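Beta-glucuronidase (Dictyoglomus thermophilum, PDB 6XXW) probably hydrolyses beta-D-glucuronides, releasing glucuronic acid from the non-reducing end. Local coordinates at residues Val408-Thr419 and Asp439-Thr450. Numbering follows the deposited sequence.
Sequences VIMWSVANEAAT and DPTRPITIVENT
Trp411 and Ser412 pair in parallel with Ile444 and Thr445, joining adjacent barrel strands 408-415 and 444-448, whose axes approach to 4.7 Å with 39° between their directions and which are linked through helix 422-438. The ladder runs from Trp411 N to Pro443 O (3.1 Å) as far as Glu416 N to Val447 O (2.7 Å); between Ser412 and Asn415 a beta bulge shifts the register by one. At the N-terminal end of the strands, Asp439 CG lies opposite its backbone N (chi1 -178°), which carries OD2 to the indole edge, where Trp411 NE1 donates to it at 2.8 Å on the anti side. Arg442 NH1 completes a salt bridge to the same oxygen, while Arg442 NE gives a nearly straight bond (172°) to Val408 O from above the carbonyl plane. Ile446 CB packs on Val413 CG2. At the C-terminal end, Glu416 and Asn449 stack carboxylate on amide, CD to ND2 3.4 Å, and water 1 bridges them. Thr419 OG1 donates to the syn lone pair of Glu448 OE1 at 2.6 Å; Thr455 and Ser458 hold OE2. Asn467 binds Glu416 OE2 and Arg338 binds Asn415 OD1; Glu416 OE1 and Asn415 ND2 meet a Tris molecule, probably from the crystallisation liquor, that marks a pocket. Two donors on Asp439 OD2 thus fix the indole edge, while polar groups gather where the strands end, consistent with a TIM barrel's active-site end.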
loop_
_atom_site.group_PDB
_atom_site.type_symbol
_atom_site.label_atom_id
_atom_site.label_comp_id
_atom_site.label_asym_id
_atom_site.label_seq_id
_atom_site.Cartn_x
_atom_site.Cartn_y
_atom_site.Cartn_z
ATOM N N VAL A 408 19.810 -22.931 23.038
ATOM C CA VAL A 408 19.265 -22.237 24.203
ATOM C C VAL A 408 20.416 -21.857 25.129
ATOM O O VAL A 408 21.127 -22.725 25.656
ATOM C CB VAL A 408 18.235 -23.098 24.951
ATOM C CG1 VAL A 408 17.721 -22.328 26.196
ATOM C CG2 VAL A 408 17.083 -23.518 24.060
ATOM N N ILE A 409 20.587 -20.555 25.365
ATOM C CA ILE A 409 21.698 -20.078 26.175
ATOM C C ILE A 409 21.251 -19.271 27.377
ATOM O O ILE A 409 22.096 -18.767 28.103
ATOM C CB ILE A 409 22.716 -19.272 25.336
ATOM C CG1 ILE A 409 22.014 -18.320 24.370
ATOM C CG2 ILE A 409 23.650 -20.233 24.585
ATOM C CD1 ILE A 409 21.267 -17.194 25.006
ATOM N N MET A 410 19.947 -19.137 27.608
ATOM C CA MET A 410 19.425 -18.344 28.720
ATOM C C MET A 410 17.936 -18.615 28.827
ATOM O O MET A 410 17.254 -18.785 27.813
ATOM C CB MET A 410 19.669 -16.837 28.520
ATOM C CG MET A 410 19.185 -15.967 29.682
ATOM S SD MET A 410 20.150 -14.467 29.978
ATOM C CE MET A 410 19.929 -13.560 28.420
ATOM N N TRP A 411 17.432 -18.621 30.060
ATOM C CA TRP A 411 16.002 -18.719 30.316
ATOM C C TRP A 411 15.456 -17.360 30.739
ATOM O O TRP A 411 16.047 -16.682 31.594
ATOM C CB TRP A 411 15.696 -19.737 31.431
ATOM C CG TRP A 411 16.283 -21.118 31.225
ATOM C CD1 TRP A 411 17.286 -21.690 31.955
ATOM C CD2 TRP A 411 15.877 -22.102 30.257
ATOM N NE1 TRP A 411 17.542 -22.962 31.495
ATOM C CE2 TRP A 411 16.688 -23.243 30.458
ATOM C CE3 TRP A 411 14.913 -22.130 29.242
ATOM C CZ2 TRP A 411 16.581 -24.395 29.665
ATOM C CZ3 TRP A 411 14.798 -23.298 28.448
ATOM C CH2 TRP A 411 15.626 -24.405 28.675
ATOM N N SER A 412 14.305 -16.981 30.177
ATOM C CA SER A 412 13.582 -15.782 30.603
ATOM C C SER A 412 12.336 -16.209 31.364
ATOM O O SER A 412 11.527 -16.980 30.845
ATOM C CB SER A 412 13.197 -14.897 29.418
ATOM O OG SER A 412 12.397 -13.812 29.877
ATOM N N VAL A 413 12.192 -15.745 32.605
ATOM C CA VAL A 413 11.076 -16.230 33.412
ATOM C C VAL A 413 9.778 -15.454 33.183
ATOM O O VAL A 413 8.701 -15.962 33.536
ATOM C CB VAL A 413 11.413 -16.240 34.922
ATOM C CG1 VAL A 413 12.604 -17.175 35.214
ATOM C CG2 VAL A 413 11.669 -14.842 35.448
ATOM N N ALA A 414 9.835 -14.263 32.582
ATOM C CA ALA A 414 8.632 -13.460 32.365
ATOM C C ALA A 414 8.945 -12.291 31.437
ATOM O O ALA A 414 10.107 -11.944 31.206
ATOM C CB ALA A 414 8.050 -12.933 33.684
ATOM N N ASN A 415 7.882 -11.667 30.930
ATOM C CA ASN A 415 7.991 -10.471 30.096
ATOM C C ASN A 415 7.049 -9.400 30.619
ATOM O O ASN A 415 5.828 -9.580 30.588
ATOM C CB ASN A 415 7.656 -10.768 28.636
ATOM C CG ASN A 415 7.767 -9.537 27.751
ATOM O OD1 ASN A 415 8.859 -9.188 27.295
ATOM N ND2 ASN A 415 6.635 -8.863 27.510
ATOM N N GLU A 416 7.615 -8.280 31.073
ATOM C CA GLU A 416 6.840 -7.092 31.442
ATOM C C GLU A 416 5.764 -7.402 32.478
ATOM O O GLU A 416 4.622 -6.950 32.365
ATOM C CB GLU A 416 6.223 -6.435 30.202
ATOM C CG GLU A 416 7.253 -5.930 29.170
ATOM C CD GLU A 416 6.619 -5.085 28.071
ATOM O OE1 GLU A 416 5.403 -5.238 27.811
ATOM O OE2 GLU A 416 7.341 -4.260 27.471
ATOM N N ALA A 417 6.125 -8.181 33.495
ATOM C CA ALA A 417 5.249 -8.333 34.647
ATOM C C ALA A 417 5.262 -7.061 35.503
ATOM O O ALA A 417 6.129 -6.193 35.371
ATOM C CB ALA A 417 5.675 -9.537 35.490
ATOM N N ALA A 418 4.297 -6.973 36.423
ATOM C CA ALA A 418 4.195 -5.820 37.330
ATOM C C ALA A 418 5.150 -6.005 38.514
ATOM O O ALA A 418 4.753 -6.176 39.671
ATOM C CB ALA A 418 2.758 -5.621 37.791
ATOM N N THR A 419 6.448 -5.945 38.195
ATOM C CA THR A 419 7.521 -6.261 39.127
ATOM C C THR A 419 7.736 -5.177 40.178
ATOM O O THR A 419 8.567 -5.364 41.071
ATOM C CB THR A 419 8.828 -6.485 38.358
ATOM O OG1 THR A 419 9.072 -5.349 37.516
ATOM C CG2 THR A 419 8.772 -7.776 37.497
ATOM N N ASP A 439 18.177 -26.120 36.279
ATOM C CA ASP A 439 19.236 -26.012 35.276
ATOM C C ASP A 439 20.296 -25.012 35.717
ATOM O O ASP A 439 20.247 -23.828 35.356
ATOM C CB ASP A 439 18.674 -25.622 33.910
ATOM C CG ASP A 439 19.760 -25.554 32.841
ATOM O OD1 ASP A 439 20.864 -26.098 33.097
ATOM O OD2 ASP A 439 19.515 -24.961 31.760
ATOM N N PRO A 440 21.305 -25.462 36.471
ATOM C CA PRO A 440 22.392 -24.547 36.845
ATOM C C PRO A 440 23.350 -24.221 35.714
ATOM O O PRO A 440 24.318 -23.500 35.961
ATOM C CB PRO A 440 23.121 -25.304 37.962
ATOM C CG PRO A 440 22.829 -26.731 37.705
ATOM C CD PRO A 440 21.447 -26.784 37.109
ATOM N N THR A 441 23.129 -24.704 34.486
ATOM C CA THR A 441 24.112 -24.543 33.418
ATOM C C THR A 441 23.842 -23.343 32.511
ATOM O O THR A 441 24.649 -23.081 31.617
ATOM C CB THR A 441 24.203 -25.814 32.553
ATOM O OG1 THR A 441 23.065 -25.911 31.684
ATOM C CG2 THR A 441 24.311 -27.083 33.410
ATOM N N ARG A 442 22.740 -22.615 32.709
ATOM C CA ARG A 442 22.426 -21.465 31.868
ATOM C C ARG A 442 22.002 -20.281 32.725
ATOM O O ARG A 442 21.289 -20.455 33.720
ATOM C CB ARG A 442 21.296 -21.776 30.863
ATOM C CG ARG A 442 21.578 -22.918 29.898
ATOM C CD ARG A 442 20.327 -23.249 29.120
ATOM N NE ARG A 442 20.606 -24.121 27.986
ATOM C CZ ARG A 442 20.641 -25.438 28.057
ATOM N NH1 ARG A 442 20.416 -26.036 29.227
ATOM N NH2 ARG A 442 20.900 -26.156 26.961
ATOM N N PRO A 443 22.389 -19.066 32.345
ATOM C CA PRO A 443 21.937 -17.887 33.082
ATOM C C PRO A 443 20.434 -17.690 32.960
ATOM O O PRO A 443 19.759 -18.271 32.103
ATOM C CB PRO A 443 22.700 -16.733 32.422
ATOM C CG PRO A 443 23.029 -17.233 31.063
ATOM C CD PRO A 443 23.273 -18.710 31.222
ATOM N N ILE A 444 19.922 -16.842 33.848
ATOM C CA ILE A 444 18.502 -16.541 33.959
ATOM C C ILE A 444 18.298 -15.036 33.846
ATOM O O ILE A 444 19.091 -14.258 34.385
ATOM C CB ILE A 444 17.935 -17.057 35.296
ATOM C CG1 ILE A 444 18.091 -18.574 35.376
ATOM C CG2 ILE A 444 16.481 -16.613 35.470
ATOM C CD1 ILE A 444 17.853 -19.110 36.760
ATOM N N THR A 445 17.230 -14.624 33.151
ATOM C CA THR A 445 16.849 -13.218 33.071
ATOM C C THR A 445 15.345 -13.085 33.297
ATOM O O THR A 445 14.614 -14.072 33.445
ATOM C CB THR A 445 17.244 -12.589 31.711
ATOM O OG1 THR A 445 17.021 -11.165 31.728
ATOM C CG2 THR A 445 16.431 -13.187 30.596
ATOM N N ILE A 446 14.899 -11.834 33.359
ATOM C CA ILE A 446 13.488 -11.473 33.292
ATOM C C ILE A 446 13.411 -10.188 32.483
ATOM O O ILE A 446 14.273 -9.312 32.618
ATOM C CB ILE A 446 12.844 -11.293 34.686
ATOM C CG1 ILE A 446 11.345 -10.992 34.532
ATOM C CG2 ILE A 446 13.521 -10.149 35.492
ATOM C CD1 ILE A 446 10.554 -11.116 35.834
ATOM N N VAL A 447 12.412 -10.079 31.610
ATOM C CA VAL A 447 12.348 -8.956 30.678
ATOM C C VAL A 447 11.426 -7.896 31.270
ATOM O O VAL A 447 10.258 -8.168 31.575
ATOM C CB VAL A 447 11.897 -9.396 29.275
ATOM C CG1 VAL A 447 11.797 -8.176 28.350
ATOM C CG2 VAL A 447 12.889 -10.416 28.689
ATOM N N GLU A 448 11.968 -6.694 31.455
ATOM C CA GLU A 448 11.355 -5.653 32.270
ATOM C C GLU A 448 10.914 -4.480 31.410
ATOM O O GLU A 448 11.634 -4.072 30.500
ATOM C CB GLU A 448 12.342 -5.118 33.311
ATOM C CG GLU A 448 12.800 -6.132 34.339
ATOM C CD GLU A 448 11.958 -6.093 35.614
ATOM O OE1 GLU A 448 10.761 -5.716 35.540
ATOM O OE2 GLU A 448 12.498 -6.450 36.695
ATOM N N ASN A 449 9.754 -3.903 31.736
ATOM C CA ASN A 449 9.466 -2.537 31.315
ATOM C C ASN A 449 9.222 -1.613 32.502
ATOM O O ASN A 449 9.063 -0.406 32.300
ATOM C CB ASN A 449 8.286 -2.493 30.325
ATOM C CG ASN A 449 6.952 -2.850 30.958
ATOM O OD1 ASN A 449 6.893 -3.380 32.067
ATOM N ND2 ASN A 449 5.867 -2.573 30.234
ATOM N N THR A 450 9.204 -2.151 33.724
ATOM C CA THR A 450 9.228 -1.362 34.954
ATOM C C THR A 450 10.432 -0.419 34.961
ATOM O O THR A 450 11.448 -0.669 34.307
ATOM C CB THR A 450 9.293 -2.314 36.172
ATOM O OG1 THR A 450 8.177 -3.213 36.150
ATOM C CG2 THR A 450 9.271 -1.576 37.522
HETATM O O HOH W 1 6.342 -1.874 27.249
HETATM O O HOH W 2 8.864 -8.488 34.025
HETATM O O HOH W 3 8.546 -5.357 34.070
#